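Ketosynthase (PDB 6KXD) forms part of the ishigamide ketosynthase/chain length factor, which probably elongates the polyketide chain in a highly reducing type II polyketide synthase. Local coordinates at residues Ser26-Gly34 against Cys65-Gln75; Lys83-Ala91 against Gly203-Ala211. All blocks are in the same frame, centred on the assembly; numbering follows the deposited sequence.

Contact 1: residues Ser26-Gly34 against Cys65-Gln75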
ATOM      1  N   SER B  26      20.221  -2.465  -6.318  1.00 33.17           N
ATOM      2  CA  SER B  26      20.217  -1.826  -7.544  1.00 36.34           C
ATOM      3  C   SER B  26      19.621  -0.448  -7.353  1.00 35.32           C
ATOM      4  O   SER B  26      18.895  -0.212  -6.385  1.00 38.65           O
ATOM      5  CB  SER B  26      19.436  -2.613  -8.550  1.00 43.66           C
ATOM      6  OG  SER B  26      19.711  -2.096  -9.845  1.00 52.29           O
ATOM      7  N   ALA B  27      19.930   0.424  -8.284  1.00 36.73           N
ATOM      8  CA  ALA B  27      19.426   1.759  -8.249  1.00 39.16           C
ATOM      9  C   ALA B  27      19.427   2.354  -9.644  1.00 42.36           C
ATOM     10  O   ALA B  27      20.305   2.120 -10.461  1.00 44.08           O
ATOM     11  CB  ALA B  27      20.232   2.631  -7.328  1.00 40.27           C
ATOM     12  N   VAL B  28      18.407   3.162  -9.877  1.00 36.17           N
ATOM     13  CA  VAL B  28      18.348   4.014 -10.986  1.00 38.19           C
ATOM     14  C   VAL B  28      18.066   5.356 -10.341  1.00 38.21           C
ATOM     15  O   VAL B  28      17.133   5.478  -9.562  1.00 36.33           O
ATOM     16  CB  VAL B  28      17.229   3.629 -11.971  1.00 38.79           C
ATOM     17  CG1 VAL B  28      17.142   4.626 -13.107  1.00 42.29           C
ATOM     18  CG2 VAL B  28      17.383   2.209 -12.495  1.00 42.34           C
ATOM     19  N   SER B  29      18.938   6.303 -10.578  1.00 34.75           N
ATOM     20  CA  SER B  29      18.960   7.451  -9.730  1.00 37.21           C
ATOM     21  C   SER B  29      19.470   8.664 -10.494  1.00 42.59           C
ATOM     22  O   SER B  29      19.887   8.559 -11.647  1.00 41.91           O
ATOM     23  CB  SER B  29      19.851   7.154  -8.547  1.00 35.49           C
ATOM     24  OG  SER B  29      21.203   7.290  -8.950  1.00 39.29           O
ATOM     25  N   PRO B  30      19.467   9.865  -9.874  1.00 40.57           N
ATOM     26  CA  PRO B  30      20.024  11.035 -10.545  1.00 41.77           C
ATOM     27  C   PRO B  30      21.524  10.912 -10.852  1.00 42.14           C
ATOM     28  O   PRO B  30      21.995  11.704 -11.626  1.00 42.29           O
ATOM     29  CB  PRO B  30      19.745  12.188  -9.570  1.00 43.25           C
ATOM     30  CG  PRO B  30      18.553  11.675  -8.768  1.00 40.88           C
ATOM     31  CD  PRO B  30      18.816  10.201  -8.599  1.00 42.02           C
ATOM     32  N   TYR B  31      22.195   9.884 -10.303  1.00 39.35           N
ATOM     33  CA  TYR B  31      23.555   9.527 -10.645  1.00 43.52           C
ATOM     34  C   TYR B  31      23.644   8.755 -11.950  1.00 46.71           C
ATOM     35  O   TYR B  31      24.705   8.720 -12.514  1.00 49.21           O
ATOM     36  CB  TYR B  31      24.197   8.691  -9.550  1.00 43.11           C
ATOM     37  CG  TYR B  31      24.497   9.515  -8.329  1.00 44.33           C
ATOM     38  CD1 TYR B  31      25.113  10.749  -8.475  1.00 50.43           C
ATOM     39  CD2 TYR B  31      24.208   9.074  -7.053  1.00 48.33           C
ATOM     40  CE1 TYR B  31      25.409  11.536  -7.382  1.00 50.26           C
ATOM     41  CE2 TYR B  31      24.515   9.849  -5.940  1.00 51.55           C
ATOM     42  CZ  TYR B  31      25.115  11.088  -6.112  1.00 52.29           C
ATOM     43  OH  TYR B  31      25.431  11.922  -5.070  1.00 55.48           O
ATOM     44  N   GLY B  32      22.539   8.149 -12.389  1.00 42.89           N
ATOM     45  CA  GLY B  32      22.533   7.413 -13.614  1.00 43.67           C
ATOM     46  C   GLY B  32      21.796   6.113 -13.472  1.00 44.48           C
ATOM     47  O   GLY B  32      21.092   5.871 -12.497  1.00 41.26           O
ATOM     48  N   ILE B  33      21.957   5.246 -14.463  1.00 46.91           N
ATOM     49  CA  ILE B  33      21.321   3.985 -14.405  1.00 44.65           C
ATOM     50  C   ILE B  33      22.276   2.951 -13.833  1.00 47.56           C
ATOM     51  O   ILE B  33      23.286   2.651 -14.423  1.00 61.19           O
ATOM     52  CB  ILE B  33      20.839   3.576 -15.796  1.00 54.13           C
ATOM     53  CG1 ILE B  33      19.922   4.645 -16.377  1.00 57.56           C
ATOM     54  CG2 ILE B  33      20.188   2.206 -15.703  1.00 57.23           C
ATOM     55  CD1 ILE B  33      19.482   4.384 -17.778  1.00 56.44           C
ATOM     56  N   GLY B  34      21.886   2.321 -12.736  1.00 46.69           N
ATOM     57  CA  GLY B  34      22.568   1.201 -12.263  1.00 45.56           C
ATOM     58  C   GLY B  34      23.232   1.489 -10.957  1.00 45.99           C
ATOM     59  O   GLY B  34      23.491   2.666 -10.648  1.00 44.19           O
ATOM     60  N   CYS B  65      16.765  16.932 -10.433  1.00 46.98           N
ATOM     61  CA  CYS B  65      17.653  15.831 -10.353  1.00 42.26           C
ATOM     62  C   CYS B  65      16.972  14.621 -10.988  1.00 45.78           C
ATOM     63  O   CYS B  65      16.465  13.725 -10.294  1.00 42.05           O
ATOM     64  CB  CYS B  65      18.077  15.546  -8.919  1.00 43.21           C
ATOM     65  SG  CYS B  65      18.843  16.976  -8.113  1.00 46.31           S
ATOM     66  N   THR B  66      16.944  14.630 -12.319  1.00 44.40           N
ATOM     67  CA  THR B  66      16.386  13.541 -13.075  1.00 43.91           C
ATOM     68  C   THR B  66      17.481  12.490 -13.271  1.00 41.77           C
ATOM     69  O   THR B  66      18.696  12.756 -13.130  1.00 41.70           O
ATOM     70  CB  THR B  66      15.842  14.015 -14.436  1.00 47.38           C
ATOM     71  OG1 THR B  66      16.816  14.919 -14.934  1.00 47.49           O
ATOM     72  CG2 THR B  66      14.489  14.691 -14.373  1.00 49.75           C
ATOM     73  N   VAL B  67      17.035  11.294 -13.639  1.00 40.11           N
ATOM     74  CA  VAL B  67      17.928  10.241 -14.054  1.00 44.51           C
ATOM     75  C   VAL B  67      18.496  10.640 -15.417  1.00 44.51           C
ATOM     76  O   VAL B  67      17.743  10.752 -16.350  1.00 46.31           O
ATOM     77  CB  VAL B  67      17.220   8.880 -14.153  1.00 38.65           C
ATOM     78  CG1 VAL B  67      18.191   7.797 -14.512  1.00 38.94           C
ATOM     79  CG2 VAL B  67      16.531   8.505 -12.860  1.00 39.53           C
ATOM     80  N   PRO B  68      19.813  10.849 -15.557  1.00 46.93           N
ATOM     81  CA  PRO B  68      20.388  11.261 -16.837  1.00 51.73           C
ATOM     82  C   PRO B  68      20.354  10.077 -17.818  1.00 52.64           C
ATOM     83  O   PRO B  68      20.608   8.925 -17.415  1.00 50.43           O
ATOM     84  CB  PRO B  68      21.820  11.611 -16.463  1.00 51.85           C
ATOM     85  CG  PRO B  68      22.131  10.622 -15.358  1.00 54.46           C
ATOM     86  CD  PRO B  68      20.844  10.592 -14.538  1.00 51.25           C
ATOM     87  N   GLY B  69      20.012  10.367 -19.069  1.00 55.18           N
ATOM     88  CA  GLY B  69      20.097   9.384 -20.144  1.00 57.05           C
ATOM     89  C   GLY B  69      19.023   8.315 -20.012  1.00 55.80           C
ATOM     90  O   GLY B  69      19.232   7.175 -20.401  1.00 58.17           O
ATOM     91  N   PHE B  70      17.882   8.669 -19.414  1.00 45.49           N
ATOM     92  CA  PHE B  70      16.864   7.663 -19.146  1.00 51.51           C
ATOM     93  C   PHE B  70      15.740   7.775 -20.169  1.00 51.58           C
ATOM     94  O   PHE B  70      15.006   8.719 -20.132  1.00 52.09           O
ATOM     95  CB  PHE B  70      16.247   7.783 -17.753  1.00 49.41           C
ATOM     96  CG  PHE B  70      15.382   6.599 -17.413  1.00 45.58           C
ATOM     97  CD1 PHE B  70      15.955   5.398 -17.036  1.00 43.78           C
ATOM     98  CD2 PHE B  70      14.006   6.665 -17.499  1.00 47.08           C
ATOM     99  CE1 PHE B  70      15.173   4.297 -16.720  1.00 44.42           C
ATOM    100  CE2 PHE B  70      13.220   5.556 -17.207  1.00 45.59           C
ATOM    101  CZ  PHE B  70      13.805   4.373 -16.823  1.00 43.99           C
ATOM    102  N   ASP B  71      15.645   6.791 -21.068  1.00 44.76           N
ATOM    103  CA  ASP B  71      14.568   6.760 -22.026  1.00 47.84           C
ATOM    104  C   ASP B  71      13.910   5.392 -21.921  1.00 42.16           C
ATOM    105  O   ASP B  71      14.589   4.378 -21.995  1.00 44.56           O
ATOM    106  CB  ASP B  71      15.058   7.024 -23.456  1.00 51.54           C
ATOM    107  CG  ASP B  71      13.967   6.841 -24.501  1.00 53.74           C
ATOM    108  OD1 ASP B  71      13.222   7.799 -24.730  1.00 65.94           O
ATOM    109  OD2 ASP B  71      13.786   5.702 -24.968  1.00 48.99           O
ATOM    110  N   ILE B  72      12.594   5.394 -21.744  1.00 45.30           N
ATOM    111  CA  ILE B  72      11.902   4.213 -21.357  1.00 42.38           C
ATOM    112  C   ILE B  72      12.099   3.154 -22.440  1.00 42.69           C
ATOM    113  O   ILE B  72      12.443   2.022 -22.126  1.00 44.15           O
ATOM    114  CB  ILE B  72      10.434   4.529 -21.076  1.00 43.05           C
ATOM    115  CG1 ILE B  72      10.338   5.396 -19.810  1.00 43.23           C
ATOM    116  CG2 ILE B  72       9.595   3.269 -21.017  1.00 45.27           C
ATOM    117  CD1 ILE B  72       8.934   5.909 -19.546  1.00 46.07           C
ATOM    118  N   GLN B  73      11.907   3.555 -23.693  1.00 41.29           N
ATOM    119  CA  GLN B  73      11.875   2.551 -24.779  1.00 46.22           C
ATOM    120  C   GLN B  73      13.293   2.062 -25.071  1.00 42.01           C
ATOM    121  O   GLN B  73      13.484   0.895 -25.394  1.00 41.82           O
ATOM    122  CB  GLN B  73      11.114   3.124 -25.975  1.00 53.34           C
ATOM    123  CG  GLN B  73       9.610   3.186 -25.722  1.00 52.53           C
ATOM    124  CD  GLN B  73       8.798   3.186 -26.995  1.00 62.04           C
ATOM    125  OE1 GLN B  73       9.035   4.023 -27.865  1.00 58.95           O
ATOM    126  NE2 GLN B  73       7.821   2.276 -27.098  1.00 52.48           N
ATOM    127  N   GLU B  74      14.283   2.943 -24.896  1.00 45.28           N
ATOM    128  CA  GLU B  74      15.676   2.616 -25.043  1.00 49.36           C
ATOM    129  C   GLU B  74      16.076   1.567 -24.006  1.00 46.93           C
ATOM    130  O   GLU B  74      16.801   0.629 -24.313  1.00 42.96           O
ATOM    131  CB  GLU B  74      16.535   3.870 -24.879  1.00 54.10           C
ATOM    132  CG  GLU B  74      18.001   3.631 -25.127  1.00 57.95           C
ATOM    133  CD  GLU B  74      18.857   4.883 -25.080  1.00 68.35           C
ATOM    134  OE1 GLU B  74      20.057   4.774 -25.378  1.00 71.56           O
ATOM    135  OE2 GLU B  74      18.320   5.958 -24.742  1.00 67.71           O
ATOM    136  N   GLN B  75      15.618   1.753 -22.765  1.00 43.05           N
ATOM    137  CA  GLN B  75      15.915   0.833 -21.695  1.00 43.58           C
ATOM    138  C   GLN B  75      15.101  -0.459 -21.794  1.00 40.84           C
ATOM    139  O   GLN B  75      15.659  -1.511 -21.504  1.00 42.22           O
ATOM    140  CB  GLN B  75      15.685   1.537 -20.350  1.00 44.06           C
ATOM    141  CG  GLN B  75      16.711   2.645 -20.128  1.00 48.98           C
ATOM    142  CD  GLN B  75      18.105   2.073 -20.008  1.00 48.05           C
ATOM    143  OE1 GLN B  75      18.327   1.073 -19.327  1.00 46.03           O
ATOM    144  NE2 GLN B  75      19.058   2.691 -20.684  1.00 48.26           N
TER
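Val67 is the bump that fills the hollow beside the 26-29/32-33 hairpin. Its CG1, anti to the backbone N (chi1 -177°), points in between Val28 and Ile33: it lies 3.6 Å from Val28 CG1, with the two isopropyl groups crossing at about a right angle, and also touches the carbonyl O of Ser29. On the turn side two proline rings each press on the opposite backbone. Pro30 sets its ring against Cys65, CG lying 3.3 Å from Cys65 O and CB against CB. Pro68 in turn leans on the hairpin, its CD 3.3 Å from Pro30 O and its CG 3.7 Å from Gly32 CA. Gly32 has no side chain at this point, and a CB there would be jammed against the carbonyl O of Tyr31. At the other end Ile33 is the reaching bump: its outer chain is extended (chi2 176°), which carries CD1 to the edge of the Phe70 ring, 3.7 Å from Phe70 CD1. The bent side chain of Gln75 comes from the opposite direction and closes over the same methyl, with NE2 3.4 Å from Ile33 CD1. The turn keeps its own shape, a type I turn from Ser29 to Gly32 in which Ser29 OG accepts from Tyr31 N as an ST turn. Phe335 of helix 332-344 also touches Pro30, and Glu231 accepts from Val67 N. The polar contribution across the contact is weak: Pro30 CA-H points to Thr66 O (3.4 Å) and Val67 CA-H to Ser29 O. Fit of apolar surfaces, not directional bonding, therefore sets how loop and hairpin lie together.

Contact 2: residues Lys83-Ala91 against Gly203-Ala211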
ATOM      1  N   LYS B  83       3.169   3.775 -23.572  1.00 39.79           N
ATOM      2  CA  LYS B  83       2.274   4.433 -22.625  1.00 44.45           C
ATOM      3  C   LYS B  83       2.738   4.202 -21.181  1.00 43.79           C
ATOM      4  O   LYS B  83       2.047   4.585 -20.220  1.00 41.69           O
ATOM      5  CB  LYS B  83       0.873   3.855 -22.793  1.00 46.85           C
ATOM      6  CG  LYS B  83       0.246   4.034 -24.170  1.00 56.28           C
ATOM      7  CD  LYS B  83       0.635   5.342 -24.764  1.00 57.43           C
ATOM      8  CE  LYS B  83      -0.379   5.945 -25.720  1.00 66.45           C
ATOM      9  NZ  LYS B  83      -0.106   7.400 -25.840  1.00 60.77           N
ATOM     10  N   MET B  84       3.888   3.552 -21.017  1.00 41.51           N
ATOM     11  CA  MET B  84       4.378   3.172 -19.703  1.00 40.76           C
ATOM     12  C   MET B  84       4.744   4.418 -18.903  1.00 38.78           C
ATOM     13  O   MET B  84       5.448   5.310 -19.372  1.00 38.91           O
ATOM     14  CB  MET B  84       5.615   2.284 -19.793  1.00 41.80           C
ATOM     15  CG  MET B  84       6.190   1.940 -18.433  1.00 44.91           C
ATOM     16  SD  MET B  84       7.549   0.799 -18.539  1.00 40.82           S
ATOM     17  CE  MET B  84       6.728  -0.651 -19.197  1.00 40.78           C
ATOM     18  N   ASP B  85       4.310   4.427 -17.647  1.00 40.41           N
ATOM     19  CA  ASP B  85       4.663   5.527 -16.768  1.00 41.47           C
ATOM     20  C   ASP B  85       6.126   5.391 -16.347  1.00 38.83           C
ATOM     21  O   ASP B  85       6.702   4.297 -16.205  1.00 38.34           O
ATOM     22  CB  ASP B  85       3.749   5.568 -15.550  1.00 40.28           C
ATOM     23  CG  ASP B  85       3.845   4.286 -14.751  1.00 41.91           C
ATOM     24  OD1 ASP B  85       3.589   3.209 -15.317  1.00 39.47           O
ATOM     25  OD2 ASP B  85       4.232   4.370 -13.559  1.00 44.73           O
ATOM     26  N   ARG B  86       6.731   6.531 -16.067  1.00 38.87           N
ATOM     27  CA  ARG B  86       8.101   6.596 -15.743  1.00 38.77           C
ATOM     28  C   ARG B  86       8.357   5.826 -14.436  1.00 39.75           C
ATOM     29  O   ARG B  86       9.371   5.194 -14.322  1.00 38.47           O
ATOM     30  CB  ARG B  86       8.506   8.056 -15.686  1.00 40.44           C
ATOM     31  CG  ARG B  86       9.981   8.292 -15.459  1.00 42.04           C
ATOM     32  CD  ARG B  86      10.185   9.781 -15.584  1.00 42.76           C
ATOM     33  NE  ARG B  86      11.560  10.148 -15.426  1.00 45.30           N
ATOM     34  CZ  ARG B  86      12.466  10.117 -16.389  1.00 47.96           C
ATOM     35  NH1 ARG B  86      12.111   9.752 -17.612  1.00 47.27           N
ATOM     36  NH2 ARG B  86      13.721  10.429 -16.120  1.00 43.63           N
ATOM     37  N   LEU B  87       7.416   5.868 -13.488  1.00 37.07           N
ATOM     38  CA  LEU B  87       7.592   5.234 -12.200  1.00 38.68           C
ATOM     39  C   LEU B  87       7.812   3.741 -12.426  1.00 41.91           C
ATOM     40  O   LEU B  87       8.834   3.160 -12.003  1.00 38.94           O
ATOM     41  CB  LEU B  87       6.378   5.485 -11.312  1.00 40.81           C
ATOM     42  CG  LEU B  87       6.390   4.712  -9.996  1.00 38.88           C
ATOM     43  CD1 LEU B  87       7.573   5.161  -9.143  1.00 38.88           C
ATOM     44  CD2 LEU B  87       5.084   4.897  -9.263  1.00 39.25           C
ATOM     45  N   THR B  88       6.907   3.157 -13.205  1.00 35.25           N
ATOM     46  CA  THR B  88       7.014   1.763 -13.523  1.00 36.18           C
ATOM     47  C   THR B  88       8.330   1.504 -14.229  1.00 37.70           C
ATOM     48  O   THR B  88       9.011   0.490 -13.918  1.00 38.44           O
ATOM     49  CB  THR B  88       5.850   1.249 -14.362  1.00 37.60           C
ATOM     50  OG1 THR B  88       4.652   1.240 -13.589  1.00 42.57           O
ATOM     51  CG2 THR B  88       6.113  -0.152 -14.886  1.00 36.33           C
ATOM     52  N   ALA B  89       8.669   2.353 -15.181  1.00 38.17           N
ATOM     53  CA  ALA B  89       9.891   2.144 -15.959  1.00 37.70           C
ATOM     54  C   ALA B  89      11.103   2.135 -15.038  1.00 38.99           C
ATOM     55  O   ALA B  89      11.986   1.290 -15.164  1.00 39.65           O
ATOM     56  CB  ALA B  89      10.033   3.204 -17.013  1.00 39.25           C
ATOM     57  N   LEU B  90      11.136   3.077 -14.098  1.00 36.57           N
ATOM     58  CA  LEU B  90      12.280   3.124 -13.208  1.00 38.60           C
ATOM     59  C   LEU B  90      12.400   1.850 -12.381  1.00 34.34           C
ATOM     60  O   LEU B  90      13.524   1.357 -12.133  1.00 35.37           O
ATOM     61  CB  LEU B  90      12.114   4.304 -12.269  1.00 37.40           C
ATOM     62  CG  LEU B  90      12.290   5.658 -12.937  1.00 37.96           C
ATOM     63  CD1 LEU B  90      11.737   6.696 -11.992  1.00 39.06           C
ATOM     64  CD2 LEU B  90      13.723   5.925 -13.302  1.00 40.22           C
ATOM     65  N   ALA B  91      11.262   1.376 -11.865  1.00 32.59           N
ATOM     66  CA  ALA B  91      11.195   0.170 -11.073  1.00 34.95           C
ATOM     67  C   ALA B  91      11.684  -0.999 -11.914  1.00 36.99           C
ATOM     68  O   ALA B  91      12.429  -1.871 -11.413  1.00 34.35           O
ATOM     69  CB  ALA B  91       9.807  -0.108 -10.582  1.00 37.44           C
ATOM     70  N   GLY B 203      11.969  -2.225  -2.130  1.00 33.48           N
ATOM     71  CA  GLY B 203      12.573  -0.965  -2.443  1.00 33.26           C
ATOM     72  C   GLY B 203      11.526   0.086  -2.574  1.00 32.34           C
ATOM     73  O   GLY B 203      10.407  -0.121  -2.086  1.00 33.74           O
ATOM     74  N   SER B 204      11.901   1.187  -3.206  1.00 34.39           N
ATOM     75  CA  SER B 204      10.930   2.237  -3.315  1.00 35.52           C
ATOM     76  C   SER B 204      11.293   3.078  -4.516  1.00 34.23           C
ATOM     77  O   SER B 204      12.445   3.010  -4.999  1.00 35.94           O
ATOM     78  CB  SER B 204      10.874   2.959  -1.985  1.00 34.24           C
ATOM     79  OG  SER B 204      12.100   3.621  -1.693  1.00 36.64           O
ATOM     80  N   ALA B 205      10.340   3.913  -4.999  1.00 34.07           N
ATOM     81  CA  ALA B 205      10.548   4.570  -6.272  1.00 34.59           C
ATOM     82  C   ALA B 205       9.732   5.849  -6.342  1.00 34.26           C
ATOM     83  O   ALA B 205       8.621   5.859  -5.850  1.00 34.67           O
ATOM     84  CB  ALA B 205      10.166   3.665  -7.404  1.00 36.87           C
ATOM     85  N   GLU B 206      10.282   6.834  -7.053  1.00 36.03           N
ATOM     86  CA  GLU B 206       9.565   8.057  -7.287  1.00 38.05           C
ATOM     87  C   GLU B 206       9.934   8.574  -8.664  1.00 35.75           C
ATOM     88  O   GLU B 206      11.090   8.639  -8.997  1.00 37.83           O
ATOM     89  CB  GLU B 206      10.013   9.086  -6.253  1.00 37.17           C
ATOM     90  CG  GLU B 206       9.191  10.369  -6.224  1.00 38.80           C
ATOM     91  CD  GLU B 206       7.865  10.305  -5.477  1.00 44.68           C
ATOM     92  OE1 GLU B 206       7.804   9.695  -4.384  1.00 38.01           O
ATOM     93  OE2 GLU B 206       6.861  10.805  -6.032  1.00 53.40           O
ATOM     94  N   GLU B 207       8.939   8.871  -9.486  1.00 37.97           N
ATOM     95  CA  GLU B 207       9.224   9.439 -10.771  1.00 38.76           C
ATOM     96  C   GLU B 207       9.241  10.966 -10.639  1.00 38.42           C
ATOM     97  O   GLU B 207       8.562  11.543  -9.807  1.00 37.60           O
ATOM     98  CB  GLU B 207       8.189   9.025 -11.812  1.00 38.09           C
ATOM     99  CG  GLU B 207       6.852   9.708 -11.591  1.00 39.89           C
ATOM    100  CD  GLU B 207       5.733   9.349 -12.549  1.00 38.58           C
ATOM    101  OE1 GLU B 207       5.917   8.406 -13.376  1.00 40.35           O
ATOM    102  OE2 GLU B 207       4.664   9.948 -12.411  1.00 42.78           O
ATOM    103  N   PHE B 208      10.041  11.597 -11.482  1.00 39.30           N
ATOM    104  CA  PHE B 208       9.918  13.023 -11.687  1.00 40.80           C
ATOM    105  C   PHE B 208       8.783  13.265 -12.705  1.00 44.03           C
ATOM    106  O   PHE B 208       8.664  12.571 -13.702  1.00 43.22           O
ATOM    107  CB  PHE B 208      11.230  13.662 -12.144  1.00 42.67           C
ATOM    108  CG  PHE B 208      11.061  15.159 -12.196  1.00 42.77           C
ATOM    109  CD1 PHE B 208      11.233  15.927 -11.058  1.00 49.25           C
ATOM    110  CD2 PHE B 208      10.559  15.770 -13.333  1.00 47.04           C
ATOM    111  CE1 PHE B 208      10.983  17.292 -11.088  1.00 47.16           C
ATOM    112  CE2 PHE B 208      10.290  17.132 -13.352  1.00 50.28           C
ATOM    113  CZ  PHE B 208      10.528  17.887 -12.237  1.00 47.24           C
ATOM    114  N   SER B 209       7.882  14.190 -12.388  1.00 39.08           N
ATOM    115  CA  SER B 209       6.801  14.573 -13.290  1.00 44.35           C
ATOM    116  C   SER B 209       6.459  16.020 -12.999  1.00 47.71           C
ATOM    117  O   SER B 209       6.625  16.469 -11.870  1.00 42.55           O
ATOM    118  CB  SER B 209       5.550  13.740 -13.172  1.00 43.36           C
ATOM    119  OG  SER B 209       4.881  13.938 -11.933  1.00 43.91           O
ATOM    120  N   ALA B 210       6.026  16.736 -14.039  1.00 44.85           N
ATOM    121  CA  ALA B 210       5.544  18.118 -13.841  1.00 46.58           C
ATOM    122  C   ALA B 210       4.417  18.123 -12.795  1.00 40.53           C
ATOM    123  O   ALA B 210       4.335  19.023 -11.934  1.00 45.19           O
ATOM    124  CB  ALA B 210       5.088  18.713 -15.168  1.00 44.72           C
ATOM    125  N   ALA B 211       3.586  17.084 -12.766  1.00 40.54           N
ATOM    126  CA  ALA B 211       2.506  17.067 -11.804  1.00 41.96           C
ATOM    127  C   ALA B 211       3.045  17.046 -10.367  1.00 46.26           C
ATOM    128  O   ALA B 211       2.693  17.906  -9.488  1.00 45.22           O
ATOM    129  CB  ALA B 211       1.568  15.932 -12.091  1.00 43.58           C
TER
HETATM  130  O   HOH W   1       4.968   8.859 -15.838  1.00 41.99           O
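Glu207 reaches to the first turn of helix 86-99, where its OE1 accepts from Leu87 N at 2.9 Å in a bent bond. Its CG is held between the backbone N and the carbonyl carbon (chi1 72°) and the chain beyond is extended, which lifts the carboxylate to the helix start; the N-H meets OE1 on the anti side, 24° out of the carboxylate plane. A water strengthens the grip, donating to Glu207 OE1 at 2.7 Å and accepting from Arg86 N, while OE2 is held by Ser124. Asp85 is the N-cap: its OD2 takes Thr88 N from above the carboxylate plane, and OD1 takes Thr88 OG1 on its syn lone pair. Asp85 OD2 lies 4.4 Å from Glu207 OE1, a like-charge approach that the N-H groups of the helix start probably ease. An alanine in place of Glu207 would probably leave Leu87 N without its acceptor and deprive the bridging water of one of its mates. The tight part is apolar: Leu87 CD1 presses on Ala205 CB at 3.5 Å, closer than usual for carbons. Leu90 CD1 rests on the backbone carbonyl of Glu206, 3.6 Å from Glu206 O. The looser side belongs to partly exposed Arg86, whose extended chain passes Glu207 CB and brings CD to 3.7 Å from Phe208 O; its guanidinium goes on to a salt bridge with Glu231. The helix start runs roughly antiparallel, but well skewed, to strand 203-206 (142° between directions, segment axes 7.9 Å apart), a helix packed on a strand as in the layered thiolase fold of ketosynthases.

The two contacts lie side by side, their centres about 11 Å apart, and both reach strands of the sheet system. Contact 2 is the more deeply buried, whereas contact 1 is partly buried and is open to solvent at Pro68 and Gly69. They meet directly: Ile72 packs on Met84 and Ala89, Phe70 on Arg86, and Val28 on Leu90, so helix 86-99 backs the loop and short helix of contact 1. Glu231 also serves both, binding Val67 N in one and Arg86 and Phe208 N in the other. Their chemistry differs: contact 1 relies on apolar fit, while contact 2 adds a buried carboxylate and a water that take up the N-H groups of Leu87 and Arg86.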